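Local coordinates for protein elastinolytic metalloprotease (Pseudoalteromonas sp. CF6-2, PDB 6IK4) that probably cleaves peptide bonds as a zinc-dependent endopeptidase of the M23 family, with elastin and peptidoglycan as likely substrates, at residues 21-26 with 30-35; 99-102 with 106-109; 121-126 with 130-135. All blocks are in the same frame, centred on the assembly; numbering follows the deposited sequence.

Contact 1 of 3, residues 21-26 with 30-35. With ZN (zinc ion), chain B.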
loop_
_atom_site.group_PDB
_atom_site.type_symbol
_atom_site.label_atom_id
_atom_site.label_comp_id
_atom_site.label_asym_id
_atom_site.label_seq_id
_atom_site.Cartn_x
_atom_site.Cartn_y
_atom_site.Cartn_z
ATOM N N HIS A 21 -8.625 -5.681 0.236
ATOM C CA HIS A 21 -8.589 -7.089 0.600
ATOM C C HIS A 21 -7.864 -7.239 1.924
ATOM O O HIS A 21 -7.177 -6.326 2.390
ATOM C CB HIS A 21 -7.918 -7.951 -0.491
ATOM C CG HIS A 21 -6.580 -7.437 -0.945
ATOM N ND1 HIS A 21 -6.447 -6.324 -1.751
ATOM C CD2 HIS A 21 -5.322 -7.890 -0.722
ATOM C CE1 HIS A 21 -5.167 -6.114 -2.003
ATOM N NE2 HIS A 21 -4.462 -7.049 -1.387
ATOM N N SER A 22 -8.037 -8.405 2.544
ATOM C CA SER A 22 -7.273 -8.700 3.742
ATOM C C SER A 22 -5.815 -8.952 3.377
ATOM O O SER A 22 -5.451 -9.113 2.203
ATOM C CB SER A 22 -7.849 -9.914 4.476
ATOM O OG SER A 22 -7.321 -11.109 3.917
ATOM N N ASN A 23 -4.973 -9.019 4.412
ATOM C CA ASN A 23 -3.548 -9.214 4.187
ATOM C C ASN A 23 -3.278 -10.488 3.402
ATOM O O ASN A 23 -2.353 -10.520 2.584
ATOM C CB ASN A 23 -2.794 -9.246 5.515
ATOM C CG ASN A 23 -1.294 -9.307 5.319
ATOM O OD1 ASN A 23 -0.732 -8.554 4.523
ATOM N ND2 ASN A 23 -0.636 -10.220 6.030
ATOM N N THR A 24 -4.087 -11.532 3.611
ATOM C CA THR A 24 -3.913 -12.787 2.883
ATOM C C THR A 24 -4.751 -12.876 1.624
ATOM O O THR A 24 -4.477 -13.738 0.782
ATOM C CB THR A 24 -4.282 -13.985 3.760
ATOM O OG1 THR A 24 -5.673 -13.911 4.087
ATOM C CG2 THR A 24 -3.453 -13.997 5.034
ATOM N N GLY A 25 -5.767 -12.030 1.480
ATOM C CA GLY A 25 -6.708 -12.145 0.390
ATOM C C GLY A 25 -7.936 -12.972 0.698
ATOM O O GLY A 25 -8.807 -13.090 -0.168
ATOM N N SER A 26 -8.031 -13.548 1.898
ATOM C CA SER A 26 -9.204 -14.282 2.360
ATOM C C SER A 26 -9.666 -13.729 3.703
ATOM O O SER A 26 -8.860 -13.271 4.512
ATOM C CB SER A 26 -8.901 -15.779 2.509
ATOM O OG SER A 26 -8.311 -16.291 1.329
ATOM N N TYR A 30 -10.781 -5.890 5.487
ATOM C CA TYR A 30 -10.172 -5.491 4.211
ATOM C C TYR A 30 -9.198 -4.360 4.509
ATOM O O TYR A 30 -9.541 -3.177 4.457
ATOM C CB TYR A 30 -11.221 -5.081 3.191
ATOM C CG TYR A 30 -12.234 -6.177 2.941
ATOM C CD1 TYR A 30 -11.901 -7.517 3.139
ATOM C CD2 TYR A 30 -13.527 -5.870 2.534
ATOM C CE1 TYR A 30 -12.844 -8.528 2.927
ATOM C CE2 TYR A 30 -14.466 -6.863 2.318
ATOM C CZ TYR A 30 -14.120 -8.187 2.519
ATOM O OH TYR A 30 -15.076 -9.156 2.310
ATOM N N SER A 31 -7.965 -4.750 4.802
ATOM C CA SER A 31 -6.919 -3.878 5.321
ATOM C C SER A 31 -5.916 -3.422 4.273
ATOM O O SER A 31 -5.062 -2.584 4.583
ATOM C CB SER A 31 -6.145 -4.620 6.398
ATOM O OG SER A 31 -5.472 -5.713 5.803
ATOM N N SER A 32 -5.959 -3.983 3.069
ATOM C CA SER A 32 -4.843 -3.890 2.144
ATOM C C SER A 32 -5.302 -3.455 0.755
ATOM O O SER A 32 -6.444 -3.692 0.354
ATOM C CB SER A 32 -4.114 -5.241 2.039
ATOM O OG SER A 32 -3.684 -5.701 3.315
ATOM N N LEU A 33 -4.375 -2.834 0.023
ATOM C CA LEU A 33 -4.555 -2.434 -1.368
ATOM C C LEU A 33 -3.304 -2.811 -2.136
ATOM O O LEU A 33 -2.198 -2.736 -1.597
ATOM C CB LEU A 33 -4.795 -0.916 -1.491
ATOM C CG LEU A 33 -6.077 -0.385 -0.852
ATOM C CD1 LEU A 33 -5.954 1.117 -0.594
ATOM C CD2 LEU A 33 -7.286 -0.680 -1.751
ATOM N N ASP A 34 -3.472 -3.221 -3.395
ATOM C CA ASP A 34 -2.341 -3.463 -4.285
ATOM C C ASP A 34 -2.191 -2.265 -5.223
ATOM O O ASP A 34 -3.121 -1.940 -5.966
ATOM C CB ASP A 34 -2.539 -4.759 -5.077
ATOM C CG ASP A 34 -2.578 -5.978 -4.178
ATOM O OD1 ASP A 34 -2.027 -5.902 -3.069
ATOM O OD2 ASP A 34 -3.144 -7.014 -4.577
ATOM N N PHE A 35 -1.036 -1.595 -5.160
ATOM C CA PHE A 35 -0.740 -0.416 -5.973
ATOM C C PHE A 35 0.308 -0.745 -7.030
ATOM O O PHE A 35 1.291 -1.434 -6.738
ATOM C CB PHE A 35 -0.169 0.734 -5.136
ATOM C CG PHE A 35 -1.110 1.309 -4.118
ATOM C CD1 PHE A 35 -2.422 1.614 -4.441
ATOM C CD2 PHE A 35 -0.663 1.562 -2.836
ATOM C CE1 PHE A 35 -3.268 2.171 -3.509
ATOM C CE2 PHE A 35 -1.503 2.106 -1.885
ATOM C CZ PHE A 35 -2.807 2.419 -2.216
HETATM ZN ZN ZN B . -2.456 -7.463 -1.849
#
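His-21 and Ser-32 form a single antiparallel hydrogen-bonded bridge, with a classic beta bulge where Ser-31 and Ser-32 both face His-21. His-21 N donates to Ser-32 O at 3.0 Å, and Ser-32 N returns a shorter bond of 2.7 Å to His-21 O. The second bond is bent at the hydrogen, with an N-H...O angle of 135°. The His-21 side chain starts away from the strand but turns back. Its chi1 of 51° sets CG between the backbone N and the carbonyl carbon, and the ring reaches over Ser-32. Ser-32 CB lies over one ring face, 4.1 Å from the centroid of the His-21 ring, in a CH-pi contact. Tyr-149 stacks on the His-21 ring as well.

The zinc ion joins the two segments. His-21 NE2 binds it at 2.1 Å and Asp-34 OD1 at 2.0 Å. The two side chains cross at about a right angle, and the ring and carboxylate planes are turned 63° apart. His-120 ND1 completes the protein ligands. This His, Asp, His set is the metal site of the M23 peptidases, here with the aspartate on strand 32-36 and His-21 in the loop before it.

Second-shell bonds probably help to orient the ligands. His-21 ND1 is hydrogen-bonded to Gly-19 O, which leaves NE2 to the metal, and Asn-23 OD1 is bonded to His-120 NE2, which helps fix the rotation of that ring. The loop from Ser-22 to Ser-26 folds on itself: Ser-22 OG donates to Ser-26 O at 2.7 Å. Thr-24 OG1 accepts from Ser-26 N in an ST turn. Before the bulge, Tyr-30 CD1 comes within 4.0 Å of Ser-22 N, the ring set obliquely to the start of the loop.

Contact 2 of 3, residues 99-102 with 106-109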
loop_
_atom_site.group_PDB
_atom_site.type_symbol
_atom_site.label_atom_id
_atom_site.label_comp_id
_atom_site.label_asym_id
_atom_site.label_seq_id
_atom_site.Cartn_x
_atom_site.Cartn_y
_atom_site.Cartn_z
ATOM N N ARG A 99 11.993 -0.321 -3.769
ATOM C CA ARG A 99 11.154 -0.514 -4.952
ATOM C C ARG A 99 10.187 -1.657 -4.687
ATOM O O ARG A 99 10.445 -2.514 -3.843
ATOM C CB ARG A 99 12.001 -0.838 -6.194
ATOM C CG ARG A 99 12.907 0.287 -6.646
ATOM C CD ARG A 99 13.893 -0.165 -7.729
ATOM N NE ARG A 99 13.234 -0.728 -8.907
ATOM C CZ ARG A 99 13.882 -1.275 -9.939
ATOM N NH1 ARG A 99 15.213 -1.330 -9.948
ATOM N NH2 ARG A 99 13.204 -1.761 -10.973
ATOM N N TYR A 100 9.062 -1.687 -5.406
ATOM C CA TYR A 100 8.357 -2.958 -5.419
ATOM C C TYR A 100 9.029 -3.831 -6.463
ATOM O O TYR A 100 9.553 -3.331 -7.461
ATOM C CB TYR A 100 6.837 -2.841 -5.629
ATOM C CG TYR A 100 6.236 -2.226 -6.879
ATOM C CD1 TYR A 100 6.224 -2.905 -8.099
ATOM C CD2 TYR A 100 5.557 -1.014 -6.800
ATOM C CE1 TYR A 100 5.619 -2.343 -9.226
ATOM C CE2 TYR A 100 4.946 -0.455 -7.906
ATOM C CZ TYR A 100 4.974 -1.124 -9.112
ATOM O OH TYR A 100 4.364 -0.549 -10.205
ATOM N N ALA A 101 9.093 -5.124 -6.166
ATOM C CA ALA A 101 10.007 -6.023 -6.854
ATOM C C ALA A 101 9.605 -6.215 -8.308
ATOM O O ALA A 101 8.429 -6.395 -8.623
ATOM C CB ALA A 101 10.037 -7.372 -6.146
ATOM N N ASN A 102 10.598 -6.179 -9.196
ATOM C CA ASN A 102 10.387 -6.500 -10.601
ATOM C C ASN A 102 10.747 -7.948 -10.923
ATOM O O ASN A 102 10.729 -8.336 -12.096
ATOM C CB ASN A 102 11.170 -5.523 -11.489
ATOM C CG ASN A 102 12.646 -5.907 -11.658
ATOM O OD1 ASN A 102 13.212 -6.664 -10.869
ATOM N ND2 ASN A 102 13.269 -5.370 -12.696
ATOM N N GLN A 106 11.802 -12.472 -5.818
ATOM C CA GLN A 106 11.988 -11.434 -4.807
ATOM C C GLN A 106 10.652 -10.936 -4.271
ATOM O O GLN A 106 10.525 -10.654 -3.072
ATOM C CB GLN A 106 12.787 -10.273 -5.386
ATOM C CG GLN A 106 12.938 -9.088 -4.428
ATOM C CD GLN A 106 13.742 -9.449 -3.210
ATOM O OE1 GLN A 106 14.603 -10.323 -3.268
ATOM N NE2 GLN A 106 13.462 -8.790 -2.091
ATOM N N ALA A 107 9.653 -10.800 -5.150
ATOM C CA ALA A 107 8.338 -10.334 -4.722
ATOM C C ALA A 107 7.713 -11.265 -3.695
ATOM O O ALA A 107 6.948 -10.818 -2.831
ATOM C CB ALA A 107 7.405 -10.204 -5.927
ATOM N N LEU A 108 8.010 -12.557 -3.776
ATOM C CA LEU A 108 7.391 -13.553 -2.915
ATOM C C LEU A 108 8.402 -14.155 -1.942
ATOM O O LEU A 108 8.338 -15.337 -1.611
ATOM C CB LEU A 108 6.724 -14.636 -3.760
ATOM C CG LEU A 108 5.647 -14.078 -4.695
ATOM C CD1 LEU A 108 4.994 -15.188 -5.498
ATOM C CD2 LEU A 108 4.600 -13.309 -3.897
ATOM N N CYS A 109 9.339 -13.337 -1.455
ATOM C CA CYS A 109 10.397 -13.857 -0.596
ATOM C C CYS A 109 9.865 -14.410 0.723
ATOM O O CYS A 109 10.563 -15.191 1.376
ATOM C CB CYS A 109 11.458 -12.771 -0.354
ATOM S SG CYS A 109 11.200 -11.659 1.065
#
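Gln-106 already points its CB toward Ala-101, and with CG anti to the backbone N (chi1 176°) that CG lies against the alanine methyl. A bend at chi2 (65°) then turns the amide off the line of the first carbons. The methylene CG meets the methyl of Ala-101 at 3.8 Å, measured from Gln-106 CG to Ala-101 CB. The glutamine makes this contact with CB and CG, not with its amide. The amide itself is held elsewhere: Gln-106 NE2 is hydrogen-bonded to Ser-62 OG and to Met-80 O.

Ala-101 CB points at the helix and does most of the touching. It approaches the backbone of Ala-107, with Ala-101 CB 3.6 Å from Ala-107 N. The two methyls also meet, Ala-101 CB to Ala-107 CB at 3.9 Å. The small side chains let strand end and helix backbone come close, and the CA atoms of Ala-101 and Ala-107 are 5.1 Å apart. The contact is apolar, small and buried.

Ala-107 O accepts from His-79 ND1, so this helix end probably helps orient a histidine predicted to be a proton donor or acceptor, and just beyond it Cys-109 is disulfide-bonded to Cys-63. The contact thus seats helix 104-107 against the end of strand 96-100, which pairs with strands 48-50 and 73-81, and Ala-101 and Gln-106 both also touch Ser-81 of strand 73-81.

Contact 3 of 3, residues 121-126 with 130-135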
loop_
_atom_site.group_PDB
_atom_site.type_symbol
_atom_site.label_atom_id
_atom_site.label_comp_id
_atom_site.label_asym_id
_atom_site.label_seq_id
_atom_site.Cartn_x
_atom_site.Cartn_y
_atom_site.Cartn_z
ATOM N N PHE A 121 -0.016 -3.101 0.093
ATOM C CA PHE A 121 0.002 -2.039 1.101
ATOM C C PHE A 121 -1.064 -2.317 2.158
ATOM O O PHE A 121 -2.231 -2.492 1.811
ATOM C CB PHE A 121 -0.250 -0.704 0.393
ATOM C CG PHE A 121 -0.409 0.488 1.301
ATOM C CD1 PHE A 121 0.697 1.197 1.744
ATOM C CD2 PHE A 121 -1.676 0.950 1.633
ATOM C CE1 PHE A 121 0.546 2.324 2.551
ATOM C CE2 PHE A 121 -1.835 2.070 2.444
ATOM C CZ PHE A 121 -0.723 2.756 2.895
ATOM N N THR A 122 -0.681 -2.319 3.444
ATOM C CA THR A 122 -1.574 -2.748 4.523
ATOM C C THR A 122 -1.575 -1.728 5.654
ATOM O O THR A 122 -0.512 -1.241 6.047
ATOM C CB THR A 122 -1.148 -4.120 5.097
ATOM O OG1 THR A 122 -1.086 -5.093 4.045
ATOM C CG2 THR A 122 -2.105 -4.605 6.245
ATOM N N LEU A 123 -2.764 -1.433 6.189
ATOM C CA LEU A 123 -2.922 -0.577 7.367
ATOM C C LEU A 123 -3.059 -1.435 8.621
ATOM O O LEU A 123 -3.859 -2.382 8.651
ATOM C CB LEU A 123 -4.149 0.329 7.232
ATOM C CG LEU A 123 -4.416 1.272 8.419
ATOM C CD1 LEU A 123 -3.304 2.328 8.541
ATOM C CD2 LEU A 123 -5.794 1.953 8.309
ATOM N N LEU A 124 -2.317 -1.074 9.668
ATOM C CA LEU A 124 -2.352 -1.799 10.920
ATOM C C LEU A 124 -2.553 -0.815 12.061
ATOM O O LEU A 124 -2.257 0.376 11.939
ATOM C CB LEU A 124 -1.054 -2.592 11.153
ATOM C CG LEU A 124 -0.657 -3.614 10.090
ATOM C CD1 LEU A 124 0.335 -3.004 9.142
ATOM C CD2 LEU A 124 -0.072 -4.855 10.751
ATOM N N GLN A 125 -3.069 -1.331 13.171
ATOM C CA GLN A 125 -3.051 -0.600 14.432
ATOM C C GLN A 125 -2.634 -1.575 15.521
ATOM O O GLN A 125 -3.096 -2.717 15.536
ATOM C CB GLN A 125 -4.418 0.026 14.778
ATOM C CG GLN A 125 -4.275 1.043 15.957
ATOM C CD GLN A 125 -5.587 1.477 16.577
ATOM O OE1 GLN A 125 -6.662 1.184 16.060
ATOM N NE2 GLN A 125 -5.501 2.180 17.705
ATOM N N ASN A 126 -1.762 -1.136 16.426
ATOM C CA ASN A 126 -1.249 -2.038 17.465
ATOM C C ASN A 126 -0.676 -3.315 16.853
ATOM O O ASN A 126 -0.807 -4.398 17.429
ATOM C CB ASN A 126 -2.334 -2.424 18.477
ATOM C CG ASN A 126 -3.102 -1.240 19.020
ATOM O OD1 ASN A 126 -4.338 -1.230 19.020
ATOM N ND2 ASN A 126 -2.386 -0.263 19.522
ATOM N N VAL A 130 -6.132 -3.707 10.215
ATOM C CA VAL A 130 -7.413 -3.073 10.484
ATOM C C VAL A 130 -8.060 -2.693 9.159
ATOM O O VAL A 130 -7.389 -2.514 8.141
ATOM C CB VAL A 130 -7.276 -1.833 11.394
ATOM C CG1 VAL A 130 -6.849 -2.243 12.789
ATOM C CG2 VAL A 130 -6.269 -0.864 10.804
ATOM N N SER A 131 -9.381 -2.555 9.185
ATOM C CA SER A 131 -10.120 -2.290 7.957
ATOM C C SER A 131 -9.759 -0.918 7.406
ATOM O O SER A 131 -9.541 0.033 8.163
ATOM C CB SER A 131 -11.623 -2.368 8.208
ATOM O OG SER A 131 -12.348 -1.931 7.070
ATOM N N LEU A 132 -9.685 -0.823 6.076
ATOM C CA LEU A 132 -9.498 0.460 5.410
ATOM C C LEU A 132 -10.790 1.246 5.277
ATOM O O LEU A 132 -10.746 2.407 4.850
ATOM C CB LEU A 132 -8.894 0.262 4.013
ATOM C CG LEU A 132 -7.438 -0.209 3.943
ATOM C CD1 LEU A 132 -7.089 -0.542 2.486
ATOM C CD2 LEU A 132 -6.498 0.846 4.495
ATOM N N HIS A 133 -11.930 0.659 5.630
ATOM C CA HIS A 133 -13.200 1.311 5.360
ATOM C C HIS A 133 -13.329 2.603 6.154
ATOM O O HIS A 133 -13.088 2.631 7.365
ATOM C CB HIS A 133 -14.366 0.387 5.689
ATOM C CG HIS A 133 -15.677 0.910 5.201
ATOM N ND1 HIS A 133 -15.946 1.082 3.862
ATOM C CD2 HIS A 133 -16.784 1.314 5.865
ATOM C CE1 HIS A 133 -17.166 1.568 3.719
ATOM N NE2 HIS A 133 -17.695 1.717 4.921
ATOM N N ASN A 134 -13.710 3.671 5.463
ATOM C CA ASN A 134 -13.850 5.006 6.037
ATOM C C ASN A 134 -12.538 5.574 6.560
ATOM O O ASN A 134 -12.548 6.580 7.275
ATOM C CB ASN A 134 -14.920 5.025 7.137
ATOM C CG ASN A 134 -16.327 4.894 6.571
ATOM O OD1 ASN A 134 -16.568 5.239 5.419
ATOM N ND2 ASN A 134 -17.261 4.411 7.385
ATOM N N ARG A 135 -11.406 4.967 6.225
ATOM C CA ARG A 135 -10.124 5.599 6.498
ATOM C C ARG A 135 -9.785 6.529 5.329
ATOM O O ARG A 135 -10.413 6.476 4.272
ATOM C CB ARG A 135 -9.028 4.548 6.697
ATOM C CG ARG A 135 -9.279 3.560 7.831
ATOM C CD ARG A 135 -8.985 4.183 9.161
ATOM N NE ARG A 135 -9.268 3.271 10.260
ATOM C CZ ARG A 135 -9.148 3.601 11.541
ATOM N NH1 ARG A 135 -8.746 4.825 11.875
ATOM N NH2 ARG A 135 -9.431 2.711 12.487
#
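One backbone hydrogen bond joins the segments. Val-130 N donates to Leu-123 O at 3.1 Å, with a nearly straight N-H...O angle of 164°. It lies just past the hairpin of strands 119-125 and 128-129. Two turns shape the returning segment: an ST turn, with His-133 N bonded to Ser-131 OG at 3.0 Å, and a type II turn from Leu-132 to Arg-135.

The apolar contacts centre on Leu-123. Its CG is anti to the backbone N (chi1 180°), which puts CG and CD2 against Val-130, with CD2 also reaching Arg-135. Val-130 CG2 sits 3.7 Å from Leu-123 CG, where the two side chains cross obliquely. Leu-132 CD2 comes up to Leu-123 CB at 3.6 Å. Val-130 CG1 turns the other way and meets Gln-125 CB at 3.9 Å.

Arginine supplies its aliphatic part. Arg-135 CG lies 3.9 Å from Leu-123 CD2, and the two chains run at about a right angle.

Direction and register between the segments therefore come from the one backbone bond at Val-130. The rest is non-directional apolar packing round Leu-123.

From the N terminus, contact 1 comes first and closes the later part of the loop that runs from strand 14-17 into strand 32-36. Contact 2 follows and closes the short turn from strand 96-100 into helix 104-107. Contact 3 extends the hairpin of strands 119-125 and 128-129 into the loop that follows. The three are in series; none nests in or crosses another. In space contacts 1 and 3 are neighbours, with centres about 10 Å apart, because strands 32-36 and 119-125 pair in one sheet. Ser-32 OG and Thr-122 OG1 meet there. Contact 2 lies about 22 Å from contact 3, centre to centre. It touches contact 1 through Tyr-100 and Phe-35. All three reach the same large antiparallel sheet.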